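Hypothetical protein yigZ (Escherichia coli, PDB 1VI7) is of unknown function but may bind guanyl ribonucleotides and other anions and hydrolyse ribonucleoside triphosphates. Local coordinates at residues A[91-96]-A[126-131]; A[153-158]-A[163-168]; A[176-181]-A[200-205]. All blocks are in the same frame, centred on the assembly; numbering follows the deposited sequence.

Interaction 1. Residues A[91-96]-A[126-131]; sequences MGSGVG and QALRQL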
loop_
_atom_site.group_PDB
_atom_site.type_symbol
_atom_site.label_atom_id
_atom_site.label_comp_id
_atom_site.label_asym_id
_atom_site.label_seq_id
_atom_site.Cartn_x
_atom_site.Cartn_y
_atom_site.Cartn_z
ATOM N N MET A 91 9.038 1.290 9.014
ATOM C CA MET A 91 8.378 0.567 10.139
ATOM C C MET A 91 8.177 1.504 11.293
ATOM O O MET A 91 7.173 1.434 11.963
ATOM C CB MET A 91 9.189 -0.677 10.476
ATOM C CG MET A 91 9.167 -1.668 9.299
ATOM S SD MET A 91 9.638 -3.322 9.779
ATOM C CE MET A 91 8.331 -3.792 10.882
ATOM N N GLY A 92 9.133 2.401 11.545
ATOM C CA GLY A 92 9.051 3.367 12.624
ATOM C C GLY A 92 7.854 4.307 12.459
ATOM O O GLY A 92 7.147 4.576 13.416
ATOM N N SER A 93 7.575 4.764 11.238
ATOM C CA SER A 93 6.508 5.699 11.015
ATOM C C SER A 93 5.117 5.223 11.382
ATOM O O SER A 93 4.305 6.029 11.894
ATOM C CB SER A 93 6.504 6.223 9.589
ATOM O OG SER A 93 6.856 5.209 8.691
ATOM N N GLY A 94 4.804 3.982 11.042
ATOM C CA GLY A 94 3.480 3.431 11.374
ATOM C C GLY A 94 2.484 3.893 10.292
ATOM O O GLY A 94 1.441 4.483 10.570
ATOM N N VAL A 95 2.989 3.885 9.076
ATOM C CA VAL A 95 2.253 4.279 7.888
ATOM C C VAL A 95 2.274 3.085 6.924
ATOM O O VAL A 95 3.347 2.640 6.499
ATOM C CB VAL A 95 2.870 5.515 7.219
ATOM C CG1 VAL A 95 2.298 5.790 5.848
ATOM C CG2 VAL A 95 2.748 6.720 8.137
ATOM N N GLY A 96 1.075 2.605 6.607
ATOM C CA GLY A 96 0.958 1.472 5.701
ATOM C C GLY A 96 1.056 1.868 4.247
ATOM O O GLY A 96 1.015 3.043 3.879
ATOM N N GLN A 126 14.051 12.146 6.761
ATOM C CA GLN A 126 13.753 13.539 6.495
ATOM C C GLN A 126 12.450 13.702 5.720
ATOM O O GLN A 126 11.655 14.601 5.949
ATOM C CB GLN A 126 14.889 14.189 5.701
ATOM C CG GLN A 126 16.189 14.343 6.464
ATOM C CD GLN A 126 15.939 14.977 7.826
ATOM O OE1 GLN A 126 16.419 14.440 8.827
ATOM N NE2 GLN A 126 15.071 15.984 7.836
ATOM N N ALA A 127 12.321 12.834 4.717
ATOM C CA ALA A 127 11.200 12.804 3.796
ATOM C C ALA A 127 9.904 12.586 4.586
ATOM O O ALA A 127 8.880 13.214 4.391
ATOM C CB ALA A 127 11.378 11.636 2.832
ATOM N N LEU A 128 10.057 11.649 5.529
ATOM C CA LEU A 128 9.015 11.251 6.439
ATOM C C LEU A 128 8.514 12.399 7.261
ATOM O O LEU A 128 7.300 12.479 7.476
ATOM C CB LEU A 128 9.402 10.037 7.258
ATOM C CG LEU A 128 9.454 8.734 6.442
ATOM C CD1 LEU A 128 10.073 7.630 7.254
ATOM C CD2 LEU A 128 8.065 8.351 5.927
ATOM N N ARG A 129 9.350 13.369 7.587
ATOM C CA ARG A 129 8.944 14.569 8.293
ATOM C C ARG A 129 8.031 15.419 7.403
ATOM O O ARG A 129 7.423 16.369 7.911
ATOM C CB ARG A 129 10.103 15.423 8.758
ATOM C CG ARG A 129 10.957 15.003 9.891
ATOM C CD ARG A 129 12.260 15.811 9.941
ATOM N NE ARG A 129 13.316 15.075 10.630
ATOM C CZ ARG A 129 13.328 14.831 11.935
ATOM N NH1 ARG A 129 14.318 14.131 12.488
ATOM N NH2 ARG A 129 12.365 15.315 12.723
ATOM N N GLN A 130 8.037 15.268 6.102
ATOM C CA GLN A 130 7.145 16.081 5.266
ATOM C C GLN A 130 5.993 15.290 4.666
ATOM O O GLN A 130 5.245 15.835 3.846
ATOM C CB GLN A 130 7.965 16.784 4.169
ATOM C CG GLN A 130 9.212 17.440 4.701
ATOM C CD GLN A 130 10.105 18.156 3.729
ATOM O OE1 GLN A 130 11.307 18.289 4.032
ATOM N NE2 GLN A 130 9.578 18.643 2.604
ATOM N N LEU A 131 5.799 14.036 5.027
ATOM C CA LEU A 131 4.750 13.207 4.490
ATOM C C LEU A 131 3.395 13.548 5.092
ATOM O O LEU A 131 3.221 13.661 6.327
ATOM C CB LEU A 131 5.070 11.703 4.716
ATOM C CG LEU A 131 4.020 10.713 4.226
ATOM C CD1 LEU A 131 3.894 10.791 2.711
ATOM C CD2 LEU A 131 4.274 9.289 4.632
#
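Leu128, of helix 113-128, points toward Ser93, which lies in the last turn of helix 84-93. The two backbones stay well apart, with the CA atoms of Leu128 and Ser93 7.6 Å from each other. The gap is bridged by the leucine side chain, whose CD1 methyl comes within 4.3 Å of Ser93 OG. The hydroxyl is engaged elsewhere. It is hydrogen-bonded to the backbone oxygens of Leu90 and Gln89, one helical turn back, so its polar end is tied to its own helix. Toward Leu128 it makes only a van der Waals contact. Leu128 also packs on Leu29 of strand 23-31.

Both helices belong to the UPF0029 region, whose clan points to a fold like that of ribosomal protein S5 domain 2. After helix 84-93, Gly94 leaves helical angles with a positive phi of 83°. In the other segment a type I beta turn runs from Leu128 to Leu131. The turn includes a bond from Leu131 N to Leu128 O of 3.3 Å.

Leu131, the last residue of that turn, faces back to Val95. The two side chains meet tip to tip, Leu131 CD2 lying 4.2 Å from Val95 CG1. The leucine CG is anti to its own N, with chi1 at 178°, and this carries the branched end toward Val95. In Val95 it is likewise the methyl anti to N, CG1, that makes the contact. Both residues also touch Pro10 of strand 7-10, and Leu131 rests on Val14 of strand 14-20.

Interaction 2. Residues A[153-158]-A[163-168]; sequences GIEALL and GKIINS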
loop_
_atom_site.group_PDB
_atom_site.type_symbol
_atom_site.label_atom_id
_atom_site.label_comp_id
_atom_site.label_asym_id
_atom_site.label_seq_id
_atom_site.Cartn_x
_atom_site.Cartn_y
_atom_site.Cartn_z
ATOM N N GLY A 153 -29.862 -5.992 -9.829
ATOM C CA GLY A 153 -30.412 -5.439 -8.615
ATOM C C GLY A 153 -29.375 -5.368 -7.503
ATOM O O GLY A 153 -29.290 -4.331 -6.826
ATOM N N ILE A 154 -28.661 -6.456 -7.221
ATOM C CA ILE A 154 -27.681 -6.462 -6.145
ATOM C C ILE A 154 -26.466 -5.600 -6.442
ATOM O O ILE A 154 -25.969 -4.885 -5.581
ATOM C CB ILE A 154 -27.230 -7.867 -5.779
ATOM C CG1 ILE A 154 -28.412 -8.724 -5.300
ATOM C CG2 ILE A 154 -26.136 -7.833 -4.716
ATOM C CD1 ILE A 154 -28.043 -10.206 -5.290
ATOM N N GLU A 155 -25.960 -5.625 -7.663
ATOM C CA GLU A 155 -24.811 -4.773 -7.998
ATOM C C GLU A 155 -25.162 -3.351 -7.590
ATOM O O GLU A 155 -24.491 -2.720 -6.778
ATOM C CB GLU A 155 -24.504 -4.855 -9.492
ATOM C CG GLU A 155 -23.948 -6.206 -9.916
ATOM C CD GLU A 155 -23.790 -6.375 -11.405
ATOM O OE1 GLU A 155 -23.261 -7.435 -11.838
ATOM O OE2 GLU A 155 -24.191 -5.465 -12.163
ATOM N N ALA A 156 -26.315 -2.881 -8.061
ATOM C CA ALA A 156 -26.787 -1.556 -7.728
ATOM C C ALA A 156 -26.869 -1.313 -6.236
ATOM O O ALA A 156 -26.282 -0.330 -5.760
ATOM C CB ALA A 156 -28.107 -1.275 -8.422
ATOM N N LEU A 157 -27.520 -2.154 -5.446
ATOM C CA LEU A 157 -27.612 -1.916 -3.996
ATOM C C LEU A 157 -26.215 -1.796 -3.396
ATOM O O LEU A 157 -25.889 -0.882 -2.646
ATOM C CB LEU A 157 -28.450 -2.998 -3.351
ATOM C CG LEU A 157 -29.926 -2.825 -3.079
ATOM C CD1 LEU A 157 -30.668 -2.055 -4.166
ATOM C CD2 LEU A 157 -30.602 -4.193 -2.909
ATOM N N LEU A 158 -25.330 -2.693 -3.795
ATOM C CA LEU A 158 -23.943 -2.781 -3.390
ATOM C C LEU A 158 -23.218 -1.445 -3.559
ATOM O O LEU A 158 -22.571 -0.931 -2.648
ATOM C CB LEU A 158 -23.274 -3.845 -4.271
ATOM C CG LEU A 158 -22.046 -4.543 -3.710
ATOM C CD1 LEU A 158 -22.361 -5.169 -2.361
ATOM C CD2 LEU A 158 -21.505 -5.578 -4.688
ATOM N N GLY A 163 -20.121 -0.414 -1.851
ATOM C CA GLY A 163 -19.739 -1.794 -1.905
ATOM C C GLY A 163 -19.190 -2.112 -3.297
ATOM O O GLY A 163 -19.488 -1.434 -4.268
ATOM N N LYS A 164 -18.466 -3.203 -3.351
ATOM C CA LYS A 164 -17.796 -3.672 -4.561
ATOM C C LYS A 164 -17.878 -5.208 -4.582
ATOM O O LYS A 164 -17.676 -5.912 -3.585
ATOM C CB LYS A 164 -16.328 -3.243 -4.566
ATOM C CG LYS A 164 -15.719 -2.849 -5.881
ATOM C CD LYS A 164 -15.943 -3.866 -6.974
ATOM C CE LYS A 164 -14.862 -3.831 -8.041
ATOM N NZ LYS A 164 -13.869 -4.927 -7.851
ATOM N N ILE A 165 -18.403 -5.677 -5.693
ATOM C CA ILE A 165 -18.501 -7.105 -5.999
ATOM C C ILE A 165 -17.111 -7.596 -6.403
ATOM O O ILE A 165 -16.550 -7.158 -7.405
ATOM C CB ILE A 165 -19.509 -7.243 -7.135
ATOM C CG1 ILE A 165 -19.646 -8.623 -7.737
ATOM C CG2 ILE A 165 -19.171 -6.222 -8.220
ATOM C CD1 ILE A 165 -20.978 -8.637 -8.531
ATOM N N ILE A 166 -16.493 -8.391 -5.547
ATOM C CA ILE A 166 -15.179 -8.919 -5.745
ATOM C C ILE A 166 -15.028 -9.966 -6.830
ATOM O O ILE A 166 -14.062 -9.896 -7.617
ATOM C CB ILE A 166 -14.578 -9.528 -4.450
ATOM C CG1 ILE A 166 -14.321 -8.429 -3.423
ATOM C CG2 ILE A 166 -13.287 -10.261 -4.768
ATOM C CD1 ILE A 166 -13.672 -7.191 -4.035
ATOM N N ASN A 167 -15.746 -11.080 -6.716
ATOM C CA ASN A 167 -15.597 -12.122 -7.740
ATOM C C ASN A 167 -16.882 -12.890 -7.887
ATOM O O ASN A 167 -17.610 -13.099 -6.924
ATOM C CB ASN A 167 -14.363 -12.966 -7.519
ATOM C CG ASN A 167 -14.380 -13.819 -6.283
ATOM O OD1 ASN A 167 -15.043 -14.863 -6.250
ATOM N ND2 ASN A 167 -13.665 -13.423 -5.237
ATOM N N SER A 168 -17.208 -13.289 -9.111
ATOM C CA SER A 168 -18.457 -14.011 -9.341
ATOM C C SER A 168 -18.181 -15.458 -9.732
ATOM O O SER A 168 -17.138 -15.722 -10.291
ATOM C CB SER A 168 -19.250 -13.345 -10.469
ATOM O OG SER A 168 -19.536 -11.987 -10.193
#
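This contact is the link between the first helix and the second strand of a ferredoxin-like beta-alpha-beta-beta-alpha-beta domain. Helix 151-160 follows strand 140-146 and leads into strand 164-170. The two strands lie on either side of strand 174-180, so the helix makes a split beta-alpha-beta crossover. This topology agrees with the EF-G C-terminal clan to which DUF1949 belongs. The axes of helix 153-158 and strand 164-168 run at 123° to each other and approach to 8.3 Å.

The connection is closed by a backbone hydrogen bond. Gly163 N donates to Leu158 O over 2.6 Å, from a position above the carbonyl plane. The bond is bent at the hydrogen, with an N-H...O angle of 136°.

Leu158 is buried and points toward the strand. Its CG is anti to the backbone N, with chi1 at -155°, and this sends the isobutyl group over the backbone of Gly163 and Lys164. CG lies 3.8 Å from both Gly163 C and Lys164 N. Beyond them the CD2 methyl reaches Ile165 CB at 3.6 Å, and the two side chains cross at about a right angle. Val178 and Phe188 also touch Leu158, which ties it into the core between helices and sheet.

Just past Ile165 the strand is irregular. Ile166 and Asn167 both face Arg177 in a classic beta bulge. Nearer the solvent, Glu155 lies obliquely over the end of the isoleucine. Its chain is extended, and its methylene CG sits 4.1 Å from Ile165 CD1.

Interaction 3. Residues A[176-181]-A[200-205]; sequences LRVALP and LQLLAI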
loop_
_atom_site.group_PDB
_atom_site.type_symbol
_atom_site.label_atom_id
_atom_site.label_comp_id
_atom_site.label_asym_id
_atom_site.label_seq_id
_atom_site.Cartn_x
_atom_site.Cartn_y
_atom_site.Cartn_z
ATOM N N LEU A 176 -21.363 -15.018 -5.158
ATOM C CA LEU A 176 -20.728 -13.707 -5.080
ATOM C C LEU A 176 -19.883 -13.595 -3.805
ATOM O O LEU A 176 -20.188 -14.103 -2.703
ATOM C CB LEU A 176 -21.853 -12.683 -5.092
ATOM C CG LEU A 176 -22.127 -11.628 -6.110
ATOM C CD1 LEU A 176 -21.979 -11.959 -7.570
ATOM C CD2 LEU A 176 -23.549 -11.038 -5.898
ATOM N N ARG A 177 -18.749 -12.950 -3.940
ATOM C CA ARG A 177 -17.822 -12.613 -2.857
ATOM C C ARG A 177 -17.858 -11.072 -2.817
ATOM O O ARG A 177 -17.641 -10.500 -3.913
ATOM C CB ARG A 177 -16.426 -13.063 -3.260
ATOM C CG ARG A 177 -15.311 -12.653 -2.319
ATOM C CD ARG A 177 -15.619 -13.066 -0.916
ATOM N NE ARG A 177 -14.560 -13.414 -0.051
ATOM C CZ ARG A 177 -13.372 -13.946 -0.207
ATOM N NH1 ARG A 177 -12.912 -14.262 -1.413
ATOM N NH2 ARG A 177 -12.617 -14.176 0.879
ATOM N N VAL A 178 -18.620 -10.446 -1.926
ATOM C CA VAL A 178 -18.727 -8.991 -1.924
ATOM C C VAL A 178 -17.895 -8.349 -0.816
ATOM O O VAL A 178 -17.549 -9.020 0.142
ATOM C CB VAL A 178 -20.178 -8.513 -1.727
ATOM C CG1 VAL A 178 -20.953 -8.678 -3.020
ATOM C CG2 VAL A 178 -20.804 -9.290 -0.570
ATOM N N ALA A 179 -17.603 -7.076 -1.012
ATOM C CA ALA A 179 -16.844 -6.256 -0.100
ATOM C C ALA A 179 -17.515 -4.886 0.082
ATOM O O ALA A 179 -17.681 -4.144 -0.878
ATOM C CB ALA A 179 -15.418 -6.045 -0.600
ATOM N N LEU A 180 -17.741 -4.524 1.337
ATOM C CA LEU A 180 -18.296 -3.207 1.626
ATOM C C LEU A 180 -17.907 -2.722 3.017
ATOM O O LEU A 180 -17.682 -3.519 3.932
ATOM C CB LEU A 180 -19.830 -3.298 1.529
ATOM C CG LEU A 180 -20.463 -4.253 2.566
ATOM C CD1 LEU A 180 -21.851 -3.782 2.930
ATOM C CD2 LEU A 180 -20.503 -5.662 2.018
ATOM N N PRO A 181 -17.917 -1.411 3.197
ATOM C CA PRO A 181 -17.605 -0.812 4.486
ATOM C C PRO A 181 -18.299 -1.582 5.589
ATOM O O PRO A 181 -19.439 -2.004 5.400
ATOM C CB PRO A 181 -18.214 0.578 4.331
ATOM C CG PRO A 181 -17.923 0.895 2.891
ATOM C CD PRO A 181 -18.239 -0.399 2.181
ATOM N N LEU A 200 -32.618 -13.688 0.804
ATOM C CA LEU A 200 -31.188 -13.598 0.476
ATOM C C LEU A 200 -30.408 -13.660 1.796
ATOM O O LEU A 200 -30.936 -13.169 2.807
ATOM C CB LEU A 200 -30.968 -12.275 -0.224
ATOM C CG LEU A 200 -30.469 -12.214 -1.660
ATOM C CD1 LEU A 200 -31.085 -13.236 -2.563
ATOM C CD2 LEU A 200 -30.699 -10.799 -2.207
ATOM N N GLN A 201 -29.298 -14.388 1.862
ATOM C CA GLN A 201 -28.545 -14.526 3.112
ATOM C C GLN A 201 -27.072 -14.172 2.991
ATOM O O GLN A 201 -26.255 -15.020 2.623
ATOM C CB GLN A 201 -28.705 -15.952 3.659
ATOM C CG GLN A 201 -28.495 -16.098 5.141
ATOM C CD GLN A 201 -28.562 -17.479 5.727
ATOM O OE1 GLN A 201 -27.573 -17.969 6.323
ATOM N NE2 GLN A 201 -29.688 -18.179 5.659
ATOM N N LEU A 202 -26.682 -12.970 3.380
ATOM C CA LEU A 202 -25.309 -12.458 3.354
ATOM C C LEU A 202 -24.391 -13.090 4.373
ATOM O O LEU A 202 -24.646 -12.977 5.578
ATOM C CB LEU A 202 -25.411 -10.942 3.645
ATOM C CG LEU A 202 -24.133 -10.130 3.609
ATOM C CD1 LEU A 202 -23.722 -9.849 2.174
ATOM C CD2 LEU A 202 -24.294 -8.825 4.401
ATOM N N LEU A 203 -23.256 -13.675 4.023
ATOM C CA LEU A 203 -22.440 -14.365 5.027
ATOM C C LEU A 203 -21.024 -13.835 5.148
ATOM O O LEU A 203 -20.417 -13.392 4.178
ATOM C CB LEU A 203 -22.382 -15.862 4.693
ATOM C CG LEU A 203 -23.702 -16.639 4.708
ATOM C CD1 LEU A 203 -23.502 -17.962 3.965
ATOM C CD2 LEU A 203 -24.165 -16.897 6.126
ATOM N N ALA A 204 -20.440 -13.940 6.330
ATOM C CA ALA A 204 -19.081 -13.472 6.579
ATOM C C ALA A 204 -18.054 -14.563 6.329
ATOM O O ALA A 204 -18.149 -15.631 6.933
ATOM C CB ALA A 204 -18.984 -12.993 8.027
ATOM N N ILE A 205 -17.088 -14.307 5.468
ATOM C CA ILE A 205 -16.021 -15.241 5.127
ATOM C C ILE A 205 -15.396 -15.888 6.360
ATOM O O ILE A 205 -15.213 -15.227 7.393
ATOM C CB ILE A 205 -14.898 -14.561 4.313
ATOM C CG1 ILE A 205 -14.195 -13.486 5.150
ATOM C CG2 ILE A 205 -15.425 -13.962 3.022
ATOM C CD1 ILE A 205 -12.956 -13.957 5.878
#
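Arg177 and Ile205 meet over one face of the sheet of the ferredoxin-like domain. They belong to strand 174-180 and to the chain just past the short, weakly bonded strand 203-204. Strand 140-146 lies between these two strands. The contact is therefore made by side chains reaching past the middle strand, and the nearest CA atoms, those of Arg177 and Ile205, are 8.6 Å apart.

The arginine CG is anti to its backbone N, and the chain then bends at chi2 (53°) and again at chi3. These bends turn the guanidinium toward Ile205, whose CG2 methyl lies at its edge and near its plane. The Ile205 CG2 methyl is 3.2 Å from NE of Arg177, and NH2 and CD of the same arginine also touch it. This is an apolar approach to a charged group. The charge has a long, weak ion-pair partner in Glu141. The arginine side chain also touches Thr143 on the middle strand, as well as Ile166 and Asn167 on strand 164-170.

Val178, the next residue, is buried and works on the other face of the sheet, where the helices pack. Its partner is Leu202, which also touches Phe188 and Ser189 of helix 185-196. The CA atoms of Val178 and Leu202 are 9.1 Å apart, so again the branches span the distance. The two side chains cross at a slant. Leu202 holds CG anti to its N (chi1 -177°), which projects the isobutyl group inward until its CD1 methyl stands 4.0 Å from Val178 CG2.

Interaction 1 lies in the UPF0029 part, about 35 Å from the other two, centre to centre, and on the opposite side of the chain's centre. Interactions 2 and 3 share one domain and one sheet, with centres 9 Å apart. They join directly: Lys164 N lies 2.8 Å from Ala179 O, a probable backbone hydrogen bond, and Leu158 CD2 packs on Val178 CG1. Interaction 2 is a surface contact close in sequence and adds a backbone bond to its packing. Interactions 1 and 3 are partly buried and rely on side chains. One brings helices 84-93 and 113-128 and their following chain together, while the other spans an intervening strand and includes a charged group.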